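PDB 4GB7: 6-aminohexanoate-dimer hydrolase from Bacillus anthracis, which is a putative serine hydrolase of the beta-lactamase clan that probably cleaves the amide bond of 6-aminohexanoate dimers. Local coordinates for residues A[358-363]-A[370-375]; A[141-146]-A[247-252]. One frame throughout, in Å; residues are numbered along the deposited sequence.

Contact 1: residues A[358-363]-A[370-375]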
ATOM      1  N   GLN A 358      -9.015   4.548   0.255  1.00 18.52           N
ATOM      2  CA  GLN A 358      -7.685   4.010  -0.038  1.00 17.55           C
ATOM      3  C   GLN A 358      -7.653   2.504  -0.243  1.00 18.57           C
ATOM      4  O   GLN A 358      -6.569   1.938  -0.427  1.00 18.24           O
ATOM      5  CB  GLN A 358      -6.594   4.504   0.924  1.00 19.28           C
ATOM      6  CG  GLN A 358      -6.569   6.043   1.134  1.00 18.00           C
ATOM      7  CD  GLN A 358      -6.053   6.798  -0.090  1.00 18.29           C
ATOM      8  OE1 GLN A 358      -4.844   6.920  -0.300  1.00 21.35           O
ATOM      9  NE2 GLN A 358      -6.985   7.371  -0.880  1.00 18.26           N
ATOM     10  N   TRP A 359      -8.830   1.865  -0.232  1.00 16.59           N
ATOM     11  CA  TRP A 359      -8.957   0.396  -0.456  1.00 18.06           C
ATOM     12  C   TRP A 359      -9.704   0.031  -1.756  1.00 19.05           C
ATOM     13  O   TRP A 359     -10.691   0.669  -2.152  1.00 19.16           O
ATOM     14  CB  TRP A 359      -9.720  -0.257   0.696  1.00 16.91           C
ATOM     15  CG  TRP A 359      -8.976  -0.233   1.985  1.00 17.95           C
ATOM     16  CD1 TRP A 359      -9.013   0.753   2.972  1.00 16.91           C
ATOM     17  CD2 TRP A 359      -8.144  -1.278   2.511  1.00 16.27           C
ATOM     18  NE1 TRP A 359      -8.235   0.409   4.012  1.00 17.93           N
ATOM     19  CE2 TRP A 359      -7.678  -0.815   3.790  1.00 17.01           C
ATOM     20  CE3 TRP A 359      -7.693  -2.519   2.031  1.00 17.74           C
ATOM     21  CZ2 TRP A 359      -6.802  -1.543   4.568  1.00 17.06           C
ATOM     22  CZ3 TRP A 359      -6.834  -3.249   2.830  1.00 20.13           C
ATOM     23  CH2 TRP A 359      -6.393  -2.770   4.085  1.00 17.67           C
ATOM     24  N   TRP A 360      -9.222  -1.010  -2.429  1.00 16.81           N
ATOM     25  CA  TRP A 360      -9.898  -1.622  -3.573  1.00 17.77           C
ATOM     26  C   TRP A 360     -10.906  -2.642  -3.088  1.00 16.39           C
ATOM     27  O   TRP A 360     -10.657  -3.396  -2.118  1.00 19.18           O
ATOM     28  CB  TRP A 360      -8.925  -2.344  -4.505  1.00 17.64           C
ATOM     29  CG  TRP A 360      -7.804  -1.471  -5.040  1.00 19.31           C
ATOM     30  CD1 TRP A 360      -6.620  -1.155  -4.421  1.00 20.49           C
ATOM     31  CD2 TRP A 360      -7.773  -0.744  -6.327  1.00 18.19           C
ATOM     32  NE1 TRP A 360      -5.861  -0.328  -5.204  1.00 21.96           N
ATOM     33  CE2 TRP A 360      -6.505  -0.047  -6.371  1.00 19.97           C
ATOM     34  CE3 TRP A 360      -8.660  -0.617  -7.403  1.00 20.37           C
ATOM     35  CZ2 TRP A 360      -6.143   0.737  -7.439  1.00 19.60           C
ATOM     36  CZ3 TRP A 360      -8.259   0.134  -8.502  1.00 18.65           C
ATOM     37  CH2 TRP A 360      -7.043   0.811  -8.520  1.00 19.67           C
ATOM     38  N   ILE A 361     -12.043  -2.677  -3.776  1.00 18.04           N
ATOM     39  CA  ILE A 361     -13.140  -3.583  -3.456  1.00 18.09           C
ATOM     40  C   ILE A 361     -13.503  -4.308  -4.725  1.00 19.09           C
ATOM     41  O   ILE A 361     -14.235  -3.756  -5.574  1.00 21.13           O
ATOM     42  CB  ILE A 361     -14.362  -2.803  -2.914  1.00 19.64           C
ATOM     43  CG1 ILE A 361     -13.965  -1.968  -1.718  1.00 21.85           C
ATOM     44  CG2 ILE A 361     -15.494  -3.755  -2.586  1.00 21.37           C
ATOM     45  CD1 ILE A 361     -14.906  -0.834  -1.421  1.00 24.49           C
ATOM     46  N   PRO A 362     -12.946  -5.527  -4.911  1.00 19.35           N
ATOM     47  CA  PRO A 362     -13.143  -6.232  -6.173  1.00 21.01           C
ATOM     48  C   PRO A 362     -14.550  -6.768  -6.419  1.00 19.58           C
ATOM     49  O   PRO A 362     -14.836  -7.215  -7.517  1.00 23.77           O
ATOM     50  CB  PRO A 362     -12.173  -7.438  -6.040  1.00 24.45           C
ATOM     51  CG  PRO A 362     -12.007  -7.659  -4.566  1.00 24.63           C
ATOM     52  CD  PRO A 362     -12.004  -6.237  -4.035  1.00 21.59           C
ATOM     53  N   HIS A 363     -15.367  -6.836  -5.376  1.00 17.24           N
ATOM     54  CA  HIS A 363     -16.670  -7.552  -5.396  1.00 17.67           C
ATOM     55  C   HIS A 363     -16.528  -8.979  -5.850  1.00 18.51           C
ATOM     56  O   HIS A 363     -17.220  -9.436  -6.766  1.00 22.33           O
ATOM     57  CB  HIS A 363     -17.682  -6.781  -6.249  1.00 22.36           C
ATOM     58  CG  HIS A 363     -17.983  -5.419  -5.697  1.00 23.99           C
ATOM     59  ND1 HIS A 363     -17.569  -4.263  -6.292  1.00 22.84           N
ATOM     60  CD2 HIS A 363     -18.602  -5.047  -4.517  1.00 22.24           C
ATOM     61  CE1 HIS A 363     -17.960  -3.224  -5.531  1.00 19.74           C
ATOM     62  NE2 HIS A 363     -18.583  -3.699  -4.456  1.00 24.08           N
ATOM     63  N   GLU A 370      -8.836  -5.156  -0.557  1.00 16.22           N
ATOM     64  CA  GLU A 370      -7.412  -5.253  -0.682  1.00 16.09           C
ATOM     65  C   GLU A 370      -6.772  -3.924  -1.018  1.00 17.24           C
ATOM     66  O   GLU A 370      -7.432  -2.994  -1.499  1.00 18.33           O
ATOM     67  CB  GLU A 370      -7.049  -6.287  -1.767  1.00 17.80           C
ATOM     68  CG  GLU A 370      -7.550  -5.971  -3.177  1.00 17.45           C
ATOM     69  CD  GLU A 370      -7.368  -7.020  -4.232  1.00 24.45           C
ATOM     70  OE1 GLU A 370      -6.675  -8.003  -3.979  1.00 25.63           O
ATOM     71  OE2 GLU A 370      -7.866  -6.808  -5.379  1.00 28.26           O
ATOM     72  N   VAL A 371      -5.481  -3.845  -0.753  1.00 15.51           N
ATOM     73  CA  VAL A 371      -4.616  -2.783  -1.285  1.00 16.20           C
ATOM     74  C   VAL A 371      -3.502  -3.426  -2.077  1.00 16.45           C
ATOM     75  O   VAL A 371      -2.992  -4.492  -1.701  1.00 16.84           O
ATOM     76  CB  VAL A 371      -4.187  -1.770  -0.183  1.00 15.56           C
ATOM     77  CG1 VAL A 371      -3.402  -2.512   0.931  1.00 16.95           C
ATOM     78  CG2 VAL A 371      -3.417  -0.586  -0.802  1.00 17.31           C
ATOM     79  N   LEU A 372      -3.132  -2.767  -3.171  1.00 15.51           N
ATOM     80  CA  LEU A 372      -2.221  -3.331  -4.172  1.00 15.26           C
ATOM     81  C   LEU A 372      -1.074  -2.365  -4.287  1.00 15.89           C
ATOM     82  O   LEU A 372      -1.274  -1.141  -4.089  1.00 19.25           O
ATOM     83  CB  LEU A 372      -2.928  -3.446  -5.511  1.00 18.02           C
ATOM     84  CG  LEU A 372      -4.131  -4.403  -5.495  1.00 20.38           C
ATOM     85  CD1 LEU A 372      -5.047  -4.137  -6.702  1.00 26.73           C
ATOM     86  CD2 LEU A 372      -3.656  -5.846  -5.446  1.00 25.37           C
ATOM     87  N   GLY A 373       0.090  -2.878  -4.670  1.00 15.94           N
ATOM     88  CA  GLY A 373       1.229  -2.021  -5.003  1.00 17.03           C
ATOM     89  C   GLY A 373       2.075  -2.561  -6.106  1.00 15.37           C
ATOM     90  O   GLY A 373       2.088  -3.789  -6.318  1.00 17.84           O
ATOM     91  N   SER A 374       2.753  -1.663  -6.812  1.00 16.68           N
ATOM     92  CA  SER A 374       3.585  -2.059  -7.920  1.00 17.46           C
ATOM     93  C   SER A 374       4.603  -3.100  -7.541  1.00 14.44           C
ATOM     94  O   SER A 374       5.071  -3.162  -6.396  1.00 15.95           O
ATOM     95  CB  SER A 374       4.291  -0.874  -8.552  1.00 20.98           C
ATOM     96  OG  SER A 374       3.322   0.040  -9.007  1.00 24.42           O
ATOM     97  N   TYR A 375       4.924  -3.928  -8.519  1.00 15.81           N
ATOM     98  CA  TYR A 375       6.006  -4.937  -8.441  1.00 17.46           C
ATOM     99  C   TYR A 375       5.591  -6.164  -7.674  1.00 18.09           C
ATOM    100  O   TYR A 375       6.421  -6.961  -7.294  1.00 18.57           O
ATOM    101  CB  TYR A 375       7.350  -4.363  -7.968  1.00 17.75           C
ATOM    102  CG  TYR A 375       7.668  -3.006  -8.549  1.00 17.11           C
ATOM    103  CD1 TYR A 375       7.592  -2.762  -9.914  1.00 18.77           C
ATOM    104  CD2 TYR A 375       7.942  -1.932  -7.713  1.00 19.87           C
ATOM    105  CE1 TYR A 375       7.837  -1.509 -10.429  1.00 20.52           C
ATOM    106  CE2 TYR A 375       8.185  -0.682  -8.225  1.00 22.86           C
ATOM    107  CZ  TYR A 375       8.144  -0.477  -9.570  1.00 21.69           C
ATOM    108  OH  TYR A 375       8.339   0.783 -10.016  1.00 26.35           O
TER
HETATM  109  O   HOH W   1      -3.311   0.634  -4.165  1.00 23.59           O

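Contact 2: residues A[141-146]-A[247-252]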
ATOM      1  N   LEU A 141       0.795  -0.007  -0.880  1.00 16.05           N
ATOM      2  CA  LEU A 141       0.224  -0.534   0.362  1.00 16.08           C
ATOM      3  C   LEU A 141       0.229   0.530   1.458  1.00 15.59           C
ATOM      4  O   LEU A 141      -0.597   0.483   2.307  1.00 18.22           O
ATOM      5  CB  LEU A 141       0.919  -1.774   0.863  1.00 18.37           C
ATOM      6  CG  LEU A 141       0.459  -3.097   0.279  1.00 23.86           C
ATOM      7  CD1 LEU A 141       0.007  -3.117  -1.148  1.00 17.31           C
ATOM      8  CD2 LEU A 141       1.417  -4.225   0.626  1.00 17.25           C
ATOM      9  N   ALA A 142       1.192   1.463   1.431  1.00 16.70           N
ATOM     10  CA  ALA A 142       1.211   2.577   2.355  1.00 15.74           C
ATOM     11  C   ALA A 142      -0.051   3.351   2.434  1.00 14.00           C
ATOM     12  O   ALA A 142      -0.358   3.946   3.518  1.00 17.60           O
ATOM     13  CB  ALA A 142       2.352   3.546   1.972  1.00 18.25           C
ATOM     14  N   LYS A 143      -0.814   3.400   1.353  1.00 16.48           N
ATOM     15  CA  LYS A 143      -1.924   4.378   1.333  1.00 16.64           C
ATOM     16  C   LYS A 143      -2.975   4.156   2.426  1.00 16.64           C
ATOM     17  O   LYS A 143      -3.595   5.111   2.933  1.00 17.44           O
ATOM     18  CB  LYS A 143      -2.595   4.347  -0.042  1.00 16.50           C
ATOM     19  CG  LYS A 143      -1.705   4.861  -1.149  1.00 16.54           C
ATOM     20  CD  LYS A 143      -2.393   4.928  -2.490  1.00 17.84           C
ATOM     21  CE  LYS A 143      -1.594   5.730  -3.531  1.00 19.14           C
ATOM     22  NZ  LYS A 143      -0.330   5.095  -4.024  1.00 18.98           N
ATOM     23  N   VAL A 144      -3.175   2.899   2.788  1.00 17.34           N
ATOM     24  CA  VAL A 144      -4.203   2.531   3.765  1.00 18.10           C
ATOM     25  C   VAL A 144      -3.883   3.073   5.171  1.00 16.71           C
ATOM     26  O   VAL A 144      -4.773   3.289   5.943  1.00 17.98           O
ATOM     27  CB  VAL A 144      -4.529   1.031   3.766  1.00 15.64           C
ATOM     28  CG1 VAL A 144      -5.086   0.635   2.388  1.00 16.36           C
ATOM     29  CG2 VAL A 144      -3.342   0.155   4.206  1.00 15.40           C
ATOM     30  N   PHE A 145      -2.618   3.317   5.451  1.00 15.69           N
ATOM     31  CA  PHE A 145      -2.186   3.909   6.732  1.00 14.52           C
ATOM     32  C   PHE A 145      -2.565   5.352   6.805  1.00 16.91           C
ATOM     33  O   PHE A 145      -3.067   5.780   7.844  1.00 19.50           O
ATOM     34  CB  PHE A 145      -0.694   3.663   6.932  1.00 17.20           C
ATOM     35  CG  PHE A 145      -0.387   2.201   7.160  1.00 18.34           C
ATOM     36  CD1 PHE A 145      -0.459   1.666   8.408  1.00 20.90           C
ATOM     37  CD2 PHE A 145      -0.073   1.393   6.106  1.00 16.61           C
ATOM     38  CE1 PHE A 145      -0.249   0.321   8.616  1.00 20.39           C
ATOM     39  CE2 PHE A 145       0.158   0.065   6.284  1.00 18.60           C
ATOM     40  CZ  PHE A 145       0.073  -0.477   7.539  1.00 16.46           C
ATOM     41  N   THR A 146      -2.299   6.112   5.736  1.00 16.30           N
ATOM     42  CA  THR A 146      -2.795   7.481   5.646  1.00 17.94           C
ATOM     43  C   THR A 146      -4.305   7.527   5.736  1.00 15.39           C
ATOM     44  O   THR A 146      -4.868   8.341   6.501  1.00 17.35           O
ATOM     45  CB  THR A 146      -2.273   8.178   4.379  1.00 17.41           C
ATOM     46  OG1 THR A 146      -0.867   8.398   4.545  1.00 21.45           O
ATOM     47  CG2 THR A 146      -2.964   9.528   4.113  1.00 19.90           C
ATOM     48  N   PHE A 247     -13.271   8.380 -10.896  1.00 24.09           N
ATOM     49  CA  PHE A 247     -12.098   7.782 -10.282  1.00 24.04           C
ATOM     50  C   PHE A 247     -10.859   8.071 -11.132  1.00 24.90           C
ATOM     51  O   PHE A 247     -10.866   7.849 -12.354  1.00 25.24           O
ATOM     52  CB  PHE A 247     -12.299   6.270 -10.126  1.00 21.95           C
ATOM     53  CG  PHE A 247     -11.099   5.528  -9.602  1.00 22.95           C
ATOM     54  CD1 PHE A 247     -10.848   5.495  -8.259  1.00 22.16           C
ATOM     55  CD2 PHE A 247     -10.253   4.828 -10.454  1.00 22.76           C
ATOM     56  CE1 PHE A 247      -9.787   4.781  -7.744  1.00 22.10           C
ATOM     57  CE2 PHE A 247      -9.156   4.126  -9.939  1.00 25.35           C
ATOM     58  CZ  PHE A 247      -8.935   4.090  -8.579  1.00 23.01           C
ATOM     59  N   SER A 248      -9.786   8.530 -10.473  1.00 20.34           N
ATOM     60  CA  SER A 248      -8.485   8.720 -11.100  1.00 23.04           C
ATOM     61  C   SER A 248      -7.440   8.453 -10.042  1.00 20.95           C
ATOM     62  O   SER A 248      -7.248   9.269  -9.129  1.00 21.50           O
ATOM     63  CB  SER A 248      -8.331  10.152 -11.638  1.00 21.91           C
ATOM     64  OG  SER A 248      -7.093  10.297 -12.302  1.00 24.16           O
ATOM     65  N   TYR A 249      -6.784   7.295 -10.139  1.00 21.47           N
ATOM     66  CA  TYR A 249      -5.792   6.923  -9.138  1.00 19.62           C
ATOM     67  C   TYR A 249      -4.600   7.873  -9.187  1.00 21.94           C
ATOM     68  O   TYR A 249      -3.988   8.051 -10.241  1.00 24.97           O
ATOM     69  CB  TYR A 249      -5.342   5.511  -9.407  1.00 21.53           C
ATOM     70  CG  TYR A 249      -4.532   4.862  -8.318  1.00 20.63           C
ATOM     71  CD1 TYR A 249      -5.140   4.280  -7.203  1.00 24.88           C
ATOM     72  CD2 TYR A 249      -3.178   4.753  -8.435  1.00 28.56           C
ATOM     73  CE1 TYR A 249      -4.398   3.622  -6.236  1.00 21.01           C
ATOM     74  CE2 TYR A 249      -2.419   4.121  -7.465  1.00 27.46           C
ATOM     75  CZ  TYR A 249      -3.030   3.552  -6.377  1.00 23.08           C
ATOM     76  OH  TYR A 249      -2.243   2.914  -5.466  1.00 22.12           O
ATOM     77  N   ASN A 250      -4.268   8.494  -8.049  1.00 19.64           N
ATOM     78  CA  ASN A 250      -3.155   9.415  -8.011  1.00 19.54           C
ATOM     79  C   ASN A 250      -2.464   9.430  -6.636  1.00 20.14           C
ATOM     80  O   ASN A 250      -3.080   9.754  -5.628  1.00 20.85           O
ATOM     81  CB  ASN A 250      -3.658  10.828  -8.350  1.00 19.33           C
ATOM     82  CG  ASN A 250      -2.556  11.759  -8.834  1.00 19.43           C
ATOM     83  OD1 ASN A 250      -1.551  11.982  -8.142  1.00 21.57           O
ATOM     84  ND2 ASN A 250      -2.752  12.325 -10.054  1.00 24.70           N
ATOM     85  N   ASN A 251      -1.165   9.163  -6.633  1.00 18.60           N
ATOM     86  CA  ASN A 251      -0.325   9.285  -5.421  1.00 18.90           C
ATOM     87  C   ASN A 251      -0.515  10.620  -4.716  1.00 19.47           C
ATOM     88  O   ASN A 251      -0.472  10.698  -3.499  1.00 19.08           O
ATOM     89  CB  ASN A 251       1.144   9.189  -5.785  1.00 20.99           C
ATOM     90  CG  ASN A 251       1.556   7.814  -6.267  1.00 20.16           C
ATOM     91  OD1 ASN A 251       1.009   6.796  -5.866  1.00 22.18           O
ATOM     92  ND2 ASN A 251       2.538   7.794  -7.155  1.00 24.49           N
ATOM     93  N   GLY A 252      -0.637  11.678  -5.492  1.00 20.96           N
ATOM     94  CA  GLY A 252      -0.788  13.014  -4.961  1.00 19.65           C
ATOM     95  C   GLY A 252      -1.933  13.181  -4.018  1.00 18.85           C
ATOM     96  O   GLY A 252      -1.858  14.038  -3.088  1.00 20.51           O
TER

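Contact 1: residues A[358-363]-A[370-375]
The indole of Trp360 carries Leu372 on one face and polar atoms round its rim. Leu372 CD1 sits 4.1 Å from the centroid of the five-membered ring of Trp360 and 8° off the ring normal, a CH-pi contact in which the two side chains cross at about a right angle. In the plane of the same indole, at its edge, lie the carbonyl oxygen of Glu370 and a water. That water accepts from Trp360 NE1 at 2.9 Å and donates to Leu372 O at 2.7 Å, so the N-H of the indole is tied to the backbone of the residue that covers its face. Trp359 meets the other strand differently: its six-membered ring, CE3 foremost at 3.5 Å from Glu370 C, lies oblique to the peptide between Glu370 and Val371. Beyond it Trp359 CZ3 reaches Val371 CG1 at 4.0 Å.

Between the two indoles, Trp360 and Glu370 form a single antiparallel hydrogen-bonded pair. Trp360 N gives to Glu370 O at 2.8 Å, and Glu370 N returns a bond to Trp360 O. Alongside, Glu370 CG packs on Trp360 CB at 4.1 Å. An angle of 114° between the strand directions accords with the lack of further bridges. Strand 359-361, paired with 354-356, thus meets the edge strand of the five-stranded sheet at one point. Trp360 also meets Tyr355 edge-to-face and reaches the ring of Tyr249 in the probable active site.

Two backbone bonds fix the crossing point, while the water, the leucine methyl and the rings of Tyr355 and Tyr249 probably help hold the Trp360 indole. Its N-H is satisfied through solvent, and apolar carbons pack on backbone peptide atoms as well as on Val371 and Leu372.

Contact 2: residues A[141-146]-A[247-252]
Lys143 NZ is gripped from several directions. Across the contact it donates to Asn251 OD1 at 2.8 Å, arriving in the plane of the amide carbonyl with a C=O...N angle of 157°, and makes a weak bond to Tyr249 OH at 3.2 Å. Outside the two segments it also bonds Ser140 OG and the backbone oxygen of Ser300, so both polar side chains met here share Lys143 NZ with further oxygens.

The lysine leaves the first turn of helix 143-155 and runs extended through CD before bending at its last torsion (chi4 70°), which turns NZ toward the amide. Tyr249 approaches from the opposite direction, hydroxyl first: Lys143 CD and CE lie 3.6 and 3.5 Å from Tyr249 OH, and CE lies oblique to the phenol ring. Chi1 of -168° sends the phenol away from its own backbone N, along the line toward Lys143, and its hydroxyl also bonds Ser140 OG.

Asn251 crosses the lysine at about a right angle. Its ND2 is held by Asp208, which helps fix the amide flip that presents OD1 to the amino group. One residue earlier, Asn250 is the N-cap of helix 251-265, its OD1 accepting from Gly252 N at 2.8 Å in the carbonyl plane; the cap lies directly beside Asn251, at the entrance to the helix.

Ser140 and Lys143 at a helix start, joined by Tyr249 and Asn251 from a second helix entrance, are consistent with the SxxK and YxN active-site motifs of the serine beta-lactamase and penicillin-binding protein family. By that likeness, the cluster is probably the catalytic centre.

Overall arrangement
From the N terminus, the chain first passes 141-146 at the start of helix 143-155, then runs through a long excursion, mostly loops with several helices, before 247-252 closes contact 2 across 100 intervening residues. Only afterwards does contact 1 open, and its short connection of six residues returns strand 359-361 to the edge strand 369-373 of the five-stranded sheet. The two are thus in series, neither nested nor crossed, with centres about 10 Å apart. They meet in space: Val144 CG1 lies 3.3 Å from Trp359 CE2, Leu141 packs on the backbone of Val371 and Leu372, and Gln358 touches Lys143. Helix 143-155 therefore joins the sheet edge to helix 251-265.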